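SA2223 protein (Staphylococcus aureus, PDB 5KAU) probably acts as an effector-binding protein of the integron-associated family and binds the cationic dye rhodamine 6G. Local coordinates at residues A[131-136]-A[151-156]. Numbering follows the deposited sequence.
Sequences APFFEL and IWMPVK. With RHQ (rhodamine 6g), chain B.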
# COMPACT_ATOMS: atom_id res chain seq x y z
N ALA A 131 11.38 -3.20 -0.41
CA ALA A 131 10.56 -2.11 -0.94
C ALA A 131 9.14 -2.11 -0.40
O ALA A 131 8.57 -3.17 -0.15
CB ALA A 131 10.53 -2.16 -2.50
N PRO A 132 8.55 -0.93 -0.17
CA PRO A 132 7.19 -0.97 0.38
C PRO A 132 6.22 -1.58 -0.64
O PRO A 132 6.37 -1.33 -1.84
CB PRO A 132 6.83 0.53 0.59
CG PRO A 132 8.24 1.20 0.69
CD PRO A 132 9.09 0.44 -0.25
N PHE A 133 5.17 -2.25 -0.17
CA PHE A 133 4.06 -2.55 -1.09
C PHE A 133 2.86 -1.94 -0.48
O PHE A 133 2.89 -1.65 0.71
CB PHE A 133 3.85 -4.04 -1.34
CG PHE A 133 3.51 -4.84 -0.09
CD1 PHE A 133 2.21 -5.03 0.28
CD2 PHE A 133 4.50 -5.44 0.68
CE1 PHE A 133 1.89 -5.78 1.43
CE2 PHE A 133 4.15 -6.20 1.84
CZ PHE A 133 2.85 -6.36 2.17
N PHE A 134 1.81 -1.74 -1.24
CA PHE A 134 0.67 -1.02 -0.69
C PHE A 134 -0.69 -1.37 -1.29
O PHE A 134 -0.80 -1.85 -2.45
CB PHE A 134 0.90 0.47 -0.81
CG PHE A 134 1.07 1.00 -2.24
CD1 PHE A 134 -0.05 1.44 -3.00
CD2 PHE A 134 2.30 1.19 -2.77
CE1 PHE A 134 0.08 1.99 -4.21
CE2 PHE A 134 2.42 1.70 -4.05
CZ PHE A 134 1.32 2.09 -4.76
N GLU A 135 -1.70 -1.10 -0.46
CA GLU A 135 -3.13 -1.04 -0.81
C GLU A 135 -3.42 0.35 -1.26
O GLU A 135 -3.00 1.33 -0.58
CB GLU A 135 -3.98 -1.41 0.43
CG GLU A 135 -3.58 -2.73 1.01
CD GLU A 135 -3.60 -2.77 2.53
OE1 GLU A 135 -4.35 -2.01 3.17
OE2 GLU A 135 -2.85 -3.66 3.05
N LEU A 136 -4.21 0.46 -2.34
CA LEU A 136 -4.63 1.79 -2.83
C LEU A 136 -6.14 1.83 -2.82
O LEU A 136 -6.74 1.06 -3.49
CB LEU A 136 -4.07 2.12 -4.21
CG LEU A 136 -4.43 3.50 -4.79
CD1 LEU A 136 -3.82 4.59 -4.00
CD2 LEU A 136 -3.90 3.61 -6.15
N ILE A 151 -3.80 -3.52 -5.18
CA ILE A 151 -2.64 -3.98 -4.43
C ILE A 151 -1.43 -3.85 -5.37
O ILE A 151 -1.38 -4.47 -6.45
CB ILE A 151 -2.83 -5.42 -3.97
CG1 ILE A 151 -3.99 -5.52 -2.96
CG2 ILE A 151 -1.54 -5.95 -3.34
CD1 ILE A 151 -4.40 -6.91 -2.68
N TRP A 152 -0.46 -3.06 -4.93
CA TRP A 152 0.73 -2.74 -5.68
C TRP A 152 1.95 -3.39 -5.05
O TRP A 152 2.34 -3.04 -3.92
CB TRP A 152 0.94 -1.24 -5.73
CG TRP A 152 -0.08 -0.46 -6.48
CD1 TRP A 152 -1.43 -0.36 -6.22
CD2 TRP A 152 0.17 0.39 -7.59
NE1 TRP A 152 -2.02 0.47 -7.12
CE2 TRP A 152 -1.06 0.95 -7.98
CE3 TRP A 152 1.34 0.74 -8.32
CZ2 TRP A 152 -1.16 1.83 -9.02
CZ3 TRP A 152 1.24 1.61 -9.35
CH2 TRP A 152 -0.01 2.14 -9.71
N MET A 153 2.54 -4.34 -5.82
CA MET A 153 3.71 -5.11 -5.43
C MET A 153 4.89 -4.78 -6.31
O MET A 153 4.82 -5.00 -7.52
CB MET A 153 3.47 -6.63 -5.56
CG MET A 153 2.29 -7.14 -4.76
SD MET A 153 2.66 -7.07 -2.92
CE MET A 153 1.22 -7.71 -2.07
N PRO A 154 5.95 -4.24 -5.70
CA PRO A 154 7.07 -3.76 -6.50
C PRO A 154 7.85 -4.96 -7.13
O PRO A 154 7.92 -6.01 -6.51
CB PRO A 154 7.91 -2.95 -5.52
CG PRO A 154 7.51 -3.49 -4.15
CD PRO A 154 6.11 -3.92 -4.26
N VAL A 155 8.31 -4.80 -8.36
CA VAL A 155 9.10 -5.82 -9.03
C VAL A 155 10.30 -5.23 -9.71
O VAL A 155 10.30 -4.03 -10.13
CB VAL A 155 8.27 -6.60 -10.12
CG1 VAL A 155 7.27 -7.48 -9.47
CG2 VAL A 155 7.60 -5.64 -11.07
N LYS A 156 11.32 -6.06 -9.87
CA LYS A 156 12.52 -5.71 -10.61
C LYS A 156 12.85 -6.83 -11.60
O LYS A 156 12.75 -7.99 -11.25
CB LYS A 156 13.69 -5.52 -9.62
CG LYS A 156 13.81 -4.19 -8.89
CD LYS A 156 14.81 -4.29 -7.65
CE LYS A 156 16.31 -4.32 -7.98
NZ LYS A 156 17.23 -4.81 -6.81
C1 RHQ B . -9.85 0.51 5.48
C2 RHQ B . -10.72 0.37 6.56
C3 RHQ B . -11.79 1.32 6.65
C4 RHQ B . -11.96 2.31 5.73
C5 RHQ B . -11.05 2.41 4.62
C6 RHQ B . -9.99 1.50 4.53
O1 RHQ B . -8.82 -0.36 5.33
C7 RHQ B . -8.62 -1.38 6.21
C8 RHQ B . -9.46 -1.54 7.32
C9 RHQ B . -10.53 -0.67 7.46
C10 RHQ B . -7.54 -2.20 5.96
C11 RHQ B . -7.27 -3.25 6.84
C12 RHQ B . -8.12 -3.44 7.99
C13 RHQ B . -9.17 -2.62 8.21
N1 RHQ B . -6.22 -4.09 6.65
C14 RHQ B . -11.35 -0.78 8.63
C15 RHQ B . -10.59 -0.39 9.73
C16 RHQ B . -11.12 -0.35 10.99
C17 RHQ B . -12.44 -0.69 11.11
C18 RHQ B . -13.23 -1.07 10.01
C19 RHQ B . -12.72 -1.12 8.72
C20 RHQ B . -7.86 -4.55 8.94
C21 RHQ B . -13.12 3.25 5.84
C22 RHQ B . -5.41 -4.13 5.42
C23 RHQ B . -6.18 -4.74 4.26
N2 RHQ B . -11.23 3.44 3.74
C24 RHQ B . -10.47 3.64 2.50
C25 RHQ B . -11.03 4.82 1.71
C26 RHQ B . -13.62 -1.07 7.55
O27 RHQ B . -13.04 -1.41 6.39
O2 RHQ B . -14.56 -0.30 7.45
C28 RHQ B . -15.65 -0.91 6.80
C29 RHQ B . -16.91 -0.14 7.16
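F134 and W152 carry this contact: they form a hydrogen-bonded pair of the antiparallel hairpin, with both backbone bonds made, F134 N to W152 O (3.0 Å) and W152 N to F134 O (2.8 Å). Their side chains leave the same face of the sheet side by side. The F134 ring lies in an offset stack on the five-membered ring of W152, with centroids 4.3 Å apart. Its CE1 comes within 3.3 Å of W152 CG, while W152 CB packs over the same phenyl as a CH-pi contact. With CG held between its backbone N and carbonyl carbon (chi1 61°), the F134 ring lies nearly parallel to the indole, planes at 16°. L136 CD2 approaches the indole obliquely at NE1, whose N-H goes to E150. On the opposite face, M153 bends at chi2 and brings SD obliquely to the F133 ring, a Met-aromatic contact. The 131-132 end is loop and more exposed; there A131 CB meets P154 CG at 3.7 Å, and P154 fills in against F133 CB and P132 O. E135, on the same face as I151, has OE1 hydrogen-bonded to the hydroxyls of Y71 and Y137 and 3.3 Å from C22, in the ethyl on N1 of rhodamine 6G. The hairpin fills its place in the closed barrel between strands 57-63 and 87-102, with helix 107-120 covering I151 and M153 and Y96 meeting W152 edge-to-face.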